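Side-chain contacts in putative phosphomethylpyrimidine kinase (Bacteroides thetaiotaomicron, PDB 3MBH), which probably phosphorylates pyridoxal at the expense of ATP, as a kinase of the ribokinase clan, and holds pyridoxal in this crystal: residues 152-157 / 171-176; 94-99 / 137-142; 249-254 / 268-273; 116-121 / 216-221. All blocks are in the same frame, centred on the assembly; numbering follows the deposited sequence. Where two conformers were deposited one is given.

Interaction 1 (152-157 / 171-176)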
loop_
_atom_site.group_PDB
_atom_site.type_symbol
_atom_site.label_atom_id
_atom_site.label_comp_id
_atom_site.label_asym_id
_atom_site.label_seq_id
_atom_site.Cartn_x
_atom_site.Cartn_y
_atom_site.Cartn_z
ATOM N N TYR A 152 7.461 41.671 -8.008
ATOM C CA TYR A 152 6.923 42.560 -6.957
ATOM C C TYR A 152 7.887 42.660 -5.758
ATOM O O TYR A 152 8.173 43.745 -5.275
ATOM C CB TYR A 152 5.540 42.104 -6.507
ATOM C CG TYR A 152 4.441 42.604 -7.433
ATOM C CD1 TYR A 152 4.197 43.979 -7.587
ATOM C CD2 TYR A 152 3.650 41.716 -8.161
ATOM C CE1 TYR A 152 3.173 44.421 -8.449
ATOM C CE2 TYR A 152 2.674 42.152 -9.028
ATOM C CZ TYR A 152 2.441 43.496 -9.169
ATOM O OH TYR A 152 1.434 43.905 -10.015
ATOM N N LEU A 153 8.461 41.539 -5.339
ATOM C CA LEU A 153 9.402 41.541 -4.221
ATOM C C LEU A 153 10.687 42.301 -4.556
ATOM O O LEU A 153 11.187 43.035 -3.716
ATOM C CB LEU A 153 9.748 40.140 -3.770
ATOM C CG LEU A 153 8.623 39.394 -3.072
ATOM C CD1 LEU A 153 8.880 37.912 -2.923
ATOM C CD2 LEU A 153 8.345 40.065 -1.719
ATOM N N LEU A 154 11.206 42.139 -5.776
ATOM C CA LEU A 154 12.412 42.848 -6.186
ATOM C C LEU A 154 12.149 44.309 -6.634
ATOM O O LEU A 154 13.093 45.040 -6.892
ATOM C CB LEU A 154 13.100 42.071 -7.296
ATOM C CG LEU A 154 13.688 40.718 -6.902
ATOM C CD1 LEU A 154 14.355 40.076 -8.080
ATOM C CD2 LEU A 154 14.685 40.863 -5.767
ATOM N N ASP A 155 10.881 44.717 -6.728
ATOM C CA ASP A 155 10.499 46.047 -7.169
ATOM C C ASP A 155 11.085 46.296 -8.548
ATOM O O ASP A 155 11.796 47.259 -8.749
ATOM C CB ASP A 155 10.968 47.119 -6.162
ATOM C CG ASP A 155 10.264 48.467 -6.338
ATOM O OD1 ASP A 155 9.018 48.498 -6.521
ATOM O OD2 ASP A 155 10.953 49.516 -6.239
ATOM N N GLU A 156 10.798 45.392 -9.471
ATOM C CA GLU A 156 11.195 45.499 -10.854
ATOM C C GLU A 156 9.993 45.103 -11.711
ATOM O O GLU A 156 9.162 44.310 -11.290
ATOM C CB GLU A 156 12.344 44.560 -11.164
ATOM C CG GLU A 156 13.638 44.872 -10.455
ATOM C CD GLU A 156 14.340 46.092 -11.017
ATOM O OE1 GLU A 156 14.729 46.063 -12.206
ATOM O OE2 GLU A 156 14.514 47.092 -10.280
ATOM N N PRO A 157 9.903 45.634 -12.933
ATOM C CA PRO A 157 8.735 45.317 -13.748
ATOM C C PRO A 157 8.737 43.855 -14.176
ATOM O O PRO A 157 9.808 43.278 -14.404
ATOM C CB PRO A 157 8.884 46.222 -14.979
ATOM C CG PRO A 157 10.058 47.077 -14.742
ATOM C CD PRO A 157 10.835 46.564 -13.590
ATOM N N LEU A 171 17.483 34.713 -7.795
ATOM C CA LEU A 171 17.498 33.760 -6.650
ATOM C C LEU A 171 18.488 34.252 -5.578
ATOM O O LEU A 171 18.180 34.320 -4.405
ATOM C CB LEU A 171 17.846 32.351 -7.134
ATOM C CG LEU A 171 16.729 31.593 -7.871
ATOM C CD1 LEU A 171 17.367 30.473 -8.597
ATOM C CD2 LEU A 171 15.613 31.039 -6.918
ATOM N N ARG A 172 19.675 34.603 -6.031
ATOM C CA ARG A 172 20.703 35.084 -5.143
ATOM C C ARG A 172 20.315 36.418 -4.463
ATOM O O ARG A 172 20.590 36.592 -3.274
ATOM C CB ARG A 172 22.011 35.172 -5.936
ATOM C CG ARG A 172 23.173 35.741 -5.199
ATOM C CD ARG A 172 23.447 34.965 -3.946
ATOM N NE ARG A 172 24.739 35.328 -3.392
ATOM C CZ ARG A 172 25.313 34.679 -2.391
ATOM N NH1 ARG A 172 24.676 33.665 -1.801
ATOM N NH2 ARG A 172 26.505 35.068 -1.957
ATOM N N LEU A 173 19.679 37.342 -5.199
ATOM C CA LEU A 173 19.287 38.656 -4.639
ATOM C C LEU A 173 18.266 38.459 -3.536
ATOM O O LEU A 173 18.343 39.091 -2.494
ATOM C CB LEU A 173 18.640 39.571 -5.677
ATOM C CG LEU A 173 19.471 40.287 -6.718
ATOM C CD1 LEU A 173 18.515 41.113 -7.591
ATOM C CD2 LEU A 173 20.572 41.201 -6.107
ATOM N N LEU A 174 17.299 37.575 -3.777
ATOM C CA LEU A 174 16.343 37.230 -2.768
ATOM C C LEU A 174 16.977 36.501 -1.568
ATOM O O LEU A 174 16.620 36.771 -0.420
ATOM C CB LEU A 174 15.170 36.441 -3.376
ATOM C CG LEU A 174 14.141 37.211 -4.235
ATOM C CD1 LEU A 174 13.075 36.194 -4.688
ATOM C CD2 LEU A 174 13.534 38.391 -3.502
ATOM N N SER A 175 17.939 35.608 -1.806
ATOM C CA SER A 175 18.590 34.913 -0.677
ATOM C C SER A 175 19.415 35.886 0.173
ATOM O O SER A 175 19.483 35.764 1.383
ATOM C CB SER A 175 19.500 33.818 -1.152
ATOM O OG SER A 175 20.116 33.212 -0.039
ATOM N N ASP A 176 20.002 36.871 -0.471
ATOM C CA ASP A 176 20.732 37.926 0.256
ATOM C C ASP A 176 19.844 38.660 1.252
ATOM O O ASP A 176 20.326 39.159 2.239
ATOM C CB ASP A 176 21.346 38.898 -0.723
ATOM C CG ASP A 176 22.547 38.296 -1.470
ATOM O OD1 ASP A 176 23.078 37.223 -1.102
ATOM O OD2 ASP A 176 22.954 38.917 -2.457
#
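The carbonyl oxygen of Tyr152 is gripped twice, by Asp155 N at 3.2 Å from Tyr152 O and by the NH2 of Arg134, where helix 147-154 ends and offers Leu153 and Leu154 to Leu173 and Leu174. Asp155 leaves the helix with phi +57° and two bonds back into the last turn, the evidence for a Schellman motif; its OD1 forms a salt bridge to the same Arg134 NH2. The contact itself is wholly apolar. Leu154 CD2 meets Leu174 CD2 methyl to methyl at 3.5 Å, a snug fit, while the two side chains run obliquely past one another. That methyl of Leu154 also lies 4.2 Å from Leu173 CB, so one branch bridges two successive residues. Leu174 does not start out facing its partner; with CG beside the backbone N (chi1 -74°), its CD2 reaches across and also comes within 4.2 Å of Leu153 CB. Leu173 is exposed and marks the outer border, whereas Leu153 and Leu174 are buried. Beyond them, the end of helix 147-154 leans on helix 127-136 through Leu153 and Met133, while helix 164-176 lies on strand 181-189 through Leu174 and Val182.

Interaction 2 (94-99 / 137-142)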
loop_
_atom_site.group_PDB
_atom_site.type_symbol
_atom_site.label_atom_id
_atom_site.label_comp_id
_atom_site.label_asym_id
_atom_site.label_seq_id
_atom_site.Cartn_x
_atom_site.Cartn_y
_atom_site.Cartn_z
ATOM N N ILE A 94 2.631 41.596 12.812
ATOM C CA ILE A 94 2.097 40.601 13.771
ATOM C C ILE A 94 2.732 39.244 13.518
ATOM O O ILE A 94 3.181 38.537 14.444
ATOM C CB ILE A 94 0.557 40.496 13.729
ATOM C CG1 ILE A 94 -0.043 41.829 14.167
ATOM C CG2 ILE A 94 0.087 39.330 14.640
ATOM C CD1 ILE A 94 -1.548 42.028 13.859
ATOM N N VAL A 95 2.810 38.894 12.252
ATOM C CA VAL A 95 3.356 37.608 11.868
ATOM C C VAL A 95 4.870 37.593 12.073
ATOM O O VAL A 95 5.393 36.605 12.538
ATOM C CB VAL A 95 2.964 37.245 10.439
ATOM C CG1 VAL A 95 3.671 35.969 10.003
ATOM C CG2 VAL A 95 1.404 37.057 10.372
ATOM N N SER A 96 5.554 38.684 11.744
ATOM C CA SER A 96 6.989 38.774 12.009
ATOM C C SER A 96 7.310 38.561 13.496
ATOM O O SER A 96 8.248 37.831 13.846
ATOM C CB SER A 96 7.544 40.107 11.517
ATOM O OG SER A 96 7.189 40.321 10.169
ATOM N N ASP A 97 6.527 39.189 14.365
ATOM C CA ASP A 97 6.678 39.012 15.827
ATOM C C ASP A 97 6.378 37.597 16.287
ATOM O O ASP A 97 7.025 37.104 17.206
ATOM C CB ASP A 97 5.786 39.995 16.592
ATOM C CG ASP A 97 6.344 41.408 16.577
ATOM O OD1 ASP A 97 7.533 41.555 16.253
ATOM O OD2 ASP A 97 5.608 42.374 16.870
ATOM N N PHE A 98 5.402 36.950 15.643
ATOM C CA PHE A 98 5.043 35.591 15.930
ATOM C C PHE A 98 6.214 34.664 15.644
ATOM O O PHE A 98 6.593 33.878 16.512
ATOM C CB PHE A 98 3.817 35.185 15.117
ATOM C CG PHE A 98 3.457 33.742 15.230
ATOM C CD1 PHE A 98 3.165 33.182 16.445
ATOM C CD2 PHE A 98 3.442 32.927 14.105
ATOM C CE1 PHE A 98 2.823 31.829 16.548
ATOM C CE2 PHE A 98 3.103 31.574 14.191
ATOM C CZ PHE A 98 2.806 31.014 15.423
ATOM N N ILE A 99 6.826 34.833 14.475
ATOM C CA ILE A 99 7.999 34.080 14.083
ATOM C C ILE A 99 9.152 34.343 15.064
ATOM O O ILE A 99 9.813 33.402 15.517
ATOM C CB ILE A 99 8.443 34.428 12.653
ATOM C CG1 ILE A 99 7.394 33.934 11.677
ATOM C CG2 ILE A 99 9.831 33.802 12.356
ATOM C CD1 ILE A 99 7.473 34.565 10.294
ATOM N N ILE A 137 9.513 38.425 4.098
ATOM C CA ILE A 137 10.390 37.383 3.540
ATOM C C ILE A 137 11.785 37.367 4.202
ATOM O O ILE A 137 12.426 36.334 4.185
ATOM C CB ILE A 137 10.538 37.398 2.003
ATOM C CG1 ILE A 137 11.237 38.694 1.515
ATOM C CG2 ILE A 137 9.190 37.062 1.325
ATOM C CD1 ILE A 137 11.749 38.582 0.164
ATOM N N THR A 138 12.215 38.481 4.815
ATOM C CA THR A 138 13.535 38.576 5.423
ATOM C C THR A 138 13.599 37.693 6.656
ATOM O O THR A 138 14.692 37.397 7.173
ATOM C CB THR A 138 13.922 40.035 5.838
ATOM O OG1 THR A 138 13.078 40.506 6.894
ATOM C CG2 THR A 138 13.828 40.990 4.659
ATOM N N LYS A 139 12.439 37.257 7.119
ATOM C CA LYS A 139 12.349 36.512 8.342
ATOM C C LYS A 139 12.244 35.017 8.088
ATOM O O LYS A 139 12.312 34.269 9.044
ATOM C CB LYS A 139 11.161 36.976 9.184
ATOM C CG LYS A 139 11.147 38.486 9.466
ATOM C CD LYS A 139 12.358 38.944 10.204
ATOM C CE LYS A 139 12.218 40.414 10.716
ATOM N NZ LYS A 139 13.551 40.970 11.182
ATOM N N ALA A 140 12.174 34.592 6.826
ATOM C CA ALA A 140 11.909 33.170 6.471
ATOM C C ALA A 140 13.186 32.427 6.142
ATOM O O ALA A 140 14.151 33.035 5.699
ATOM C CB ALA A 140 10.992 33.087 5.292
ATOM N N ASP A 141 13.127 31.106 6.284
ATOM C CA ASP A 141 14.194 30.209 5.824
ATOM C C ASP A 141 13.986 29.796 4.369
ATOM O O ASP A 141 14.951 29.632 3.595
ATOM C CB ASP A 141 14.268 28.952 6.695
ATOM C CG ASP A 141 14.488 29.260 8.172
ATOM O OD1 ASP A 141 15.327 30.103 8.459
ATOM O OD2 ASP A 141 13.850 28.663 9.049
ATOM N N VAL A 142 12.728 29.625 3.991
ATOM C CA VAL A 142 12.343 29.120 2.666
ATOM C C VAL A 142 11.236 30.025 2.165
ATOM O O VAL A 142 10.281 30.210 2.883
ATOM C CB VAL A 142 11.846 27.654 2.737
ATOM C CG1 VAL A 142 11.572 27.082 1.220
ATOM C CG2 VAL A 142 12.865 26.731 3.457
#
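Lys139 meets helix 91-102 through Ser96 and Ile99, at a point where the loop after helix 127-136 passes that helix: the CA atoms of Ser96 and Lys139 are 6.9 Å apart. The firmer part lies on the inner side. There the Ile99 CG2 methyl approaches the backbone, coming within 4.2 Å of Lys139 O. This branch stands anti to the backbone N because CG1 takes the position beside it (chi1 -68°), so the gamma methyl rather than the delta one is turned to the loop. Ile99 also packs on Leu136 and on Ile109 of strand 108-111, which puts its side chain between helix and sheet. The outer part is looser. Lys139 sets off toward the helix, but after two bends at chi1 and chi2 its remaining carbons run extended and carry NZ away from it, leaving CG as the point nearest Ser96 OG, at 4.4 Å. Such a separation is van der Waals contact at most, and Ser96 has a second deposited conformer, so the detail is doubtful. In the conformer given, its hydroxyl bonds within its own helix, to Ile92 O. Asp97, a zinc ligand in a crystal structure of this protein though no zinc is bound to this chain, is carried by the same turn but does not touch the loop. Lys139 O accepts a hydrogen bond from Arg103 NH1. What joins the two segments directly is loose van der Waals contact between carbons and oxygens, with the lysine contributing its aliphatic stem and its carbonyl rather than its charge.

Interaction 3 (249-254 / 268-273)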
loop_
_atom_site.group_PDB
_atom_site.type_symbol
_atom_site.label_atom_id
_atom_site.label_comp_id
_atom_site.label_asym_id
_atom_site.label_seq_id
_atom_site.Cartn_x
_atom_site.Cartn_y
_atom_site.Cartn_z
ATOM N N THR A 249 6.307 19.001 -7.662
ATOM C CA THR A 249 5.900 19.137 -9.044
ATOM C C THR A 249 5.135 17.897 -9.556
ATOM O O THR A 249 4.159 18.028 -10.295
ATOM C CB THR A 249 7.097 19.518 -9.945
ATOM O OG1 THR A 249 8.197 18.609 -9.765
ATOM C CG2 THR A 249 7.563 21.000 -9.626
ATOM N N GLN A 250 5.559 16.695 -9.152
ATOM C CA GLN A 250 4.893 15.483 -9.594
ATOM C C GLN A 250 3.498 15.348 -9.001
ATOM O O GLN A 250 2.584 14.941 -9.692
ATOM C CB GLN A 250 5.786 14.263 -9.353
ATOM C CG GLN A 250 6.996 14.398 -10.349
ATOM C CD GLN A 250 7.982 13.268 -10.263
ATOM O OE1 GLN A 250 7.575 12.111 -10.067
ATOM N NE2 GLN A 250 9.292 13.588 -10.389
ATOM N N PHE A 251 3.333 15.770 -7.756
ATOM C CA PHE A 251 2.036 15.735 -7.089
ATOM C C PHE A 251 1.087 16.656 -7.803
ATOM O O PHE A 251 -0.007 16.252 -8.129
ATOM C CB PHE A 251 2.151 16.140 -5.622
ATOM C CG PHE A 251 0.886 16.032 -4.854
ATOM C CD1 PHE A 251 0.334 14.787 -4.578
ATOM C CD2 PHE A 251 0.233 17.173 -4.392
ATOM C CE1 PHE A 251 -0.865 14.688 -3.840
ATOM C CE2 PHE A 251 -0.913 17.083 -3.644
ATOM C CZ PHE A 251 -1.477 15.833 -3.377
ATOM N N ILE A 252 1.528 17.867 -8.096
ATOM C CA ILE A 252 0.705 18.841 -8.810
ATOM C C ILE A 252 0.345 18.357 -10.220
ATOM O O ILE A 252 -0.778 18.549 -10.648
ATOM C CB ILE A 252 1.393 20.235 -8.906
ATOM C CG1 ILE A 252 1.481 20.861 -7.514
ATOM C CG2 ILE A 252 0.624 21.168 -9.876
ATOM C CD1 ILE A 252 2.489 22.011 -7.448
ATOM N N LEU A 253 1.289 17.753 -10.918
ATOM C CA LEU A 253 1.021 17.225 -12.260
ATOM C C LEU A 253 -0.095 16.204 -12.236
ATOM O O LEU A 253 -0.994 16.251 -13.051
ATOM C CB LEU A 253 2.269 16.611 -12.910
ATOM C CG LEU A 253 2.153 16.054 -14.334
ATOM C CD1 LEU A 253 1.545 17.093 -15.315
ATOM C CD2 LEU A 253 3.572 15.584 -14.842
ATOM N N GLN A 254 -0.038 15.326 -11.251
ATOM C CA GLN A 254 -1.060 14.304 -11.042
ATOM C C GLN A 254 -2.396 14.899 -10.741
ATOM O O GLN A 254 -3.383 14.465 -11.295
ATOM C CB GLN A 254 -0.651 13.355 -9.910
ATOM C CG GLN A 254 0.499 12.571 -10.257
ATOM C CD GLN A 254 0.844 11.625 -9.183
ATOM O OE1 GLN A 254 0.335 10.500 -9.199
ATOM N NE2 GLN A 254 1.639 12.072 -8.188
ATOM N N GLU A 268 -11.783 25.544 -9.503
ATOM C CA GLU A 268 -11.965 24.667 -8.313
ATOM C C GLU A 268 -10.637 24.108 -7.850
ATOM O O GLU A 268 -10.552 23.546 -6.751
ATOM C CB GLU A 268 -13.004 23.580 -8.580
ATOM C CG GLU A 268 -14.398 24.160 -8.682
ATOM C CD GLU A 268 -15.482 23.165 -8.954
ATOM O OE1 GLU A 268 -15.233 21.961 -8.779
ATOM O OE2 GLU A 268 -16.601 23.583 -9.332
ATOM N N GLY A 269 -9.589 24.239 -8.678
ATOM C CA GLY A 269 -8.276 23.758 -8.316
ATOM C C GLY A 269 -7.927 22.386 -8.847
ATOM O O GLY A 269 -8.725 21.731 -9.552
ATOM N N ILE A 270 -6.739 21.946 -8.488
ATOM C CA ILE A 270 -6.352 20.539 -8.701
ATOM C C ILE A 270 -7.273 19.573 -7.985
ATOM O O ILE A 270 -7.954 19.967 -7.015
ATOM C CB ILE A 270 -4.864 20.296 -8.364
ATOM C CG1 ILE A 270 -4.591 20.397 -6.861
ATOM C CG2 ILE A 270 -4.053 21.297 -9.154
ATOM C CD1 ILE A 270 -3.309 19.710 -6.375
ATOM N N LEU A 271 -7.399 18.349 -8.496
ATOM C CA LEU A 271 -8.237 17.374 -7.807
ATOM C C LEU A 271 -7.476 16.697 -6.665
ATOM O O LEU A 271 -7.110 15.509 -6.742
ATOM C CB LEU A 271 -8.834 16.353 -8.735
ATOM C CG LEU A 271 -10.129 16.690 -9.420
ATOM C CD1 LEU A 271 -10.580 15.436 -10.157
ATOM C CD2 LEU A 271 -11.226 17.216 -8.485
ATOM N N LEU A 272 -7.255 17.497 -5.631
ATOM C CA LEU A 272 -6.455 17.150 -4.490
ATOM C C LEU A 272 -6.838 15.790 -3.889
ATOM O O LEU A 272 -5.988 14.901 -3.731
ATOM C CB LEU A 272 -6.564 18.289 -3.438
ATOM C CG LEU A 272 -5.644 18.025 -2.238
ATOM C CD1 LEU A 272 -4.132 17.872 -2.711
ATOM C CD2 LEU A 272 -5.784 19.160 -1.242
ATOM N N GLU A 273 -8.127 15.599 -3.603
ATOM C CA GLU A 273 -8.570 14.377 -2.898
ATOM C C GLU A 273 -8.403 13.175 -3.684
ATOM O O GLU A 273 -8.191 12.075 -3.152
ATOM C CB GLU A 273 -10.005 14.499 -2.365
ATOM C CG GLU A 273 -10.090 15.573 -1.303
ATOM C CD GLU A 273 -10.136 16.942 -1.819
ATOM O OE1 GLU A 273 -10.295 17.133 -3.074
ATOM O OE2 GLU A 273 -10.017 17.854 -0.974
#
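A buried hydrophobic layer between helix 241-257 and the turn that leads into helix 272-275 is formed by Phe251 on one side and Ile270 and Leu272 on the other. The tightest point is at the rim of the phenyl ring: Leu272 CD1 sits near the ring plane, 3.4 Å from Phe251 CZ and equally 3.4 Å from Phe251 CE2, so the methyl straddles one edge bond instead of lying over a face. Both side chains reach this spot in the same way. Phe251 holds CG anti to its backbone N (chi1 -176°), which swings a ring that starts out pointing to one side over to the partner segment; Leu272 has the same first torsion, and its CD1 closes the distance. Ile270 sets off toward the helix and adds a lighter touch, its CD1 being 4.5 Å from Phe251 CE2. The shape of the turn sets these two residues together: Leu271 is the centre of an inverse gamma turn, in which Leu272 N reaches Ile270 O through a weak bond of 2.9 Å. Thr226 of helix 223-236 touches both Phe251 and Ile270, and Val275 packs on Phe251 as well. His277 and Asp280, zinc ligands in a crystal structure of this protein though no zinc is bound to this chain, follow closely; the Phe251 and His277 side chains are about 8 Å apart. It is thus an inverse gamma turn packed through apolar side chains on a core helix of the ribokinase-type alpha/beta fold.

Interaction 4 (116-121 / 216-221)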
loop_
_atom_site.group_PDB
_atom_site.type_symbol
_atom_site.label_atom_id
_atom_site.label_comp_id
_atom_site.label_asym_id
_atom_site.label_seq_id
_atom_site.Cartn_x
_atom_site.Cartn_y
_atom_site.Cartn_z
ATOM N N GLY A 116 0.022 37.726 -5.890
ATOM C CA GLY A 116 -0.571 37.766 -7.212
ATOM C C GLY A 116 -0.080 36.674 -8.151
ATOM O O GLY A 116 0.694 35.793 -7.777
ATOM N N ASP A 117 -0.557 36.719 -9.377
ATOM C CA ASP A 117 -0.159 35.749 -10.388
ATOM C C ASP A 117 -0.588 36.354 -11.711
ATOM O O ASP A 117 -1.331 37.337 -11.743
ATOM C CB ASP A 117 -0.859 34.408 -10.191
ATOM C CG ASP A 117 -0.085 33.228 -10.796
ATOM O OD1 ASP A 117 0.898 33.419 -11.559
ATOM O OD2 ASP A 117 -0.482 32.101 -10.487
ATOM N N ASN A 118 -0.090 35.754 -12.784
ATOM C CA ASN A 118 -0.315 36.219 -14.136
ATOM C C ASN A 118 -0.018 37.658 -14.315
ATOM O O ASN A 118 -0.737 38.318 -15.012
ATOM C CB ASN A 118 -1.757 35.985 -14.557
ATOM C CG ASN A 118 -2.166 34.512 -14.543
ATOM O OD1 ASN A 118 -3.148 34.165 -13.897
ATOM N ND2 ASN A 118 -1.480 33.662 -15.310
ATOM N N GLY A 119 1.018 38.174 -13.672
ATOM C CA GLY A 119 1.421 39.541 -13.894
ATOM C C GLY A 119 0.566 40.578 -13.190
ATOM O O GLY A 119 0.698 41.739 -13.473
ATOM N N ARG A 120 -0.292 40.191 -12.256
ATOM C CA ARG A 120 -1.149 41.161 -11.585
ATOM C C ARG A 120 -1.221 40.798 -10.111
ATOM O O ARG A 120 -1.109 39.632 -9.772
ATOM C CB ARG A 120 -2.587 41.054 -12.148
ATOM C CG ARG A 120 -2.709 41.334 -13.625
ATOM C CD ARG A 120 -4.163 41.232 -14.096
ATOM N NE ARG A 120 -4.775 39.928 -13.764
ATOM C CZ ARG A 120 -4.818 38.861 -14.577
ATOM N NH1 ARG A 120 -4.290 38.898 -15.812
ATOM N NH2 ARG A 120 -5.394 37.738 -14.151
ATOM N N LEU A 121 -1.473 41.764 -9.252
ATOM C CA LEU A 121 -1.824 41.456 -7.848
ATOM C C LEU A 121 -3.179 40.815 -7.689
ATOM O O LEU A 121 -4.082 41.105 -8.449
ATOM C CB LEU A 121 -1.805 42.730 -7.012
ATOM C CG LEU A 121 -0.449 43.443 -6.884
ATOM C CD1 LEU A 121 -0.626 44.867 -6.247
ATOM C CD2 LEU A 121 0.546 42.592 -6.083
ATOM N N LEU A 216 0.594 24.090 -16.431
ATOM C CA LEU A 216 0.504 25.526 -16.292
ATOM C C LEU A 216 -0.231 25.816 -14.968
ATOM O O LEU A 216 -1.465 25.817 -14.930
ATOM C CB LEU A 216 -0.257 26.085 -17.496
ATOM C CG LEU A 216 0.432 25.856 -18.847
ATOM C CD1 LEU A 216 -0.476 26.297 -20.064
ATOM C CD2 LEU A 216 1.827 26.568 -18.909
ATOM N N PRO A 217 0.527 26.087 -13.887
ATOM C CA PRO A 217 -0.025 26.177 -12.542
ATOM C C PRO A 217 -0.994 27.325 -12.362
ATOM O O PRO A 217 -1.935 27.217 -11.572
ATOM C CB PRO A 217 1.217 26.393 -11.651
ATOM C CG PRO A 217 2.252 26.891 -12.573
ATOM C CD PRO A 217 1.984 26.259 -13.887
ATOM N N ALA A 218 -0.792 28.370 -13.143
ATOM C CA ALA A 218 -1.585 29.598 -13.070
ATOM C C ALA A 218 -3.020 29.343 -13.517
ATOM O O ALA A 218 -3.899 30.077 -13.156
ATOM C CB ALA A 218 -0.966 30.667 -13.952
ATOM N N HIS A 219 -3.252 28.312 -14.330
ATOM C CA HIS A 219 -4.625 27.926 -14.689
ATOM C C HIS A 219 -5.434 27.370 -13.501
ATOM O O HIS A 219 -6.658 27.267 -13.610
ATOM C CB HIS A 219 -4.605 26.878 -15.787
ATOM C CG HIS A 219 -4.158 27.406 -17.103
ATOM N ND1 HIS A 219 -4.309 26.696 -18.271
ATOM C CD2 HIS A 219 -3.583 28.584 -17.446
ATOM C CE1 HIS A 219 -3.845 27.410 -19.284
ATOM N NE2 HIS A 219 -3.393 28.558 -18.808
ATOM N N TYR A 220 -4.774 26.985 -12.401
ATOM C CA TYR A 220 -5.458 26.350 -11.248
ATOM C C TYR A 220 -5.111 27.073 -9.941
ATOM O O TYR A 220 -4.073 26.785 -9.341
ATOM C CB TYR A 220 -5.114 24.866 -11.109
ATOM C CG TYR A 220 -5.328 24.086 -12.379
ATOM C CD1 TYR A 220 -6.524 23.512 -12.651
ATOM C CD2 TYR A 220 -4.310 23.947 -13.295
ATOM C CE1 TYR A 220 -6.730 22.826 -13.866
ATOM C CE2 TYR A 220 -4.495 23.312 -14.432
ATOM C CZ TYR A 220 -5.692 22.720 -14.712
ATOM O OH TYR A 220 -5.822 22.075 -15.897
ATOM N N PRO A 221 -6.011 27.954 -9.476
ATOM C CA PRO A 221 -5.798 28.727 -8.289
ATOM C C PRO A 221 -5.471 27.810 -7.130
ATOM O O PRO A 221 -6.039 26.707 -7.043
ATOM C CB PRO A 221 -7.152 29.388 -8.074
ATOM C CG PRO A 221 -7.648 29.566 -9.475
ATOM C CD PRO A 221 -7.349 28.201 -10.020
#
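A beta hairpin with a two-residue loop, a type I' turn from Asp117 to Arg120, brings Asp117 and Asn118 against Ala218, in the short 3-10 segment 217-219. The hairpin is defined by paired backbone bonds, Asp117 N to Arg120 O at 3.0 Å and Arg120 N to Asp117 O at 3.1 Å. Across the contact the single methyl of Ala218 is shared: Asn118 ND2 comes to 3.3 Å from Ala218 CB, and Asp117, with CG anti to the backbone N (chi1 -156°), brings its OD2 to 3.8 Å from Ala218 CB. These are packing contacts only. The other carboxylate oxygen works at home, for Asn118 N donates to Asp117 OD1 at 2.8 Å, arriving on the anti side and 34° out of the carboxylate plane. With an alanine here, Asn118 N would probably be left without this acceptor, the start of the turn would be less fixed and a gap would open beside Ala218. The side chain of Asp117 is about 7 Å from a bound pyridoxal (PXL). Behind the hairpin, Gly119 N bonds to Thr148 OG1 at the start of helix 147-154, while the 3-10 segment belongs to the loop joining strand 207-213 to helix 223-236.

Read from the N terminus, interaction 2 opens first, and its 37-residue loop takes in strand 108-111 and helix 127-136. Interaction 4 starts inside that loop and closes far later, after 94 intervening residues, so the two cross. Interaction 1, which closes the 13-residue link between helices 147-154 and 164-176, lies entirely within the span of interaction 4; interaction 3 follows in series, closing the 13 residues between helix 241-257 and the lead into helix 272-275. Three pairs touch: Leu174 and Leu153 meet Ile137, joining interactions 1 and 2; Tyr152 packs on Leu121, joining 1 and 4; and Tyr220 meets Ile270, joining 4 and 3. Interactions 2 and 3 lie on opposite sides of the chain's centre.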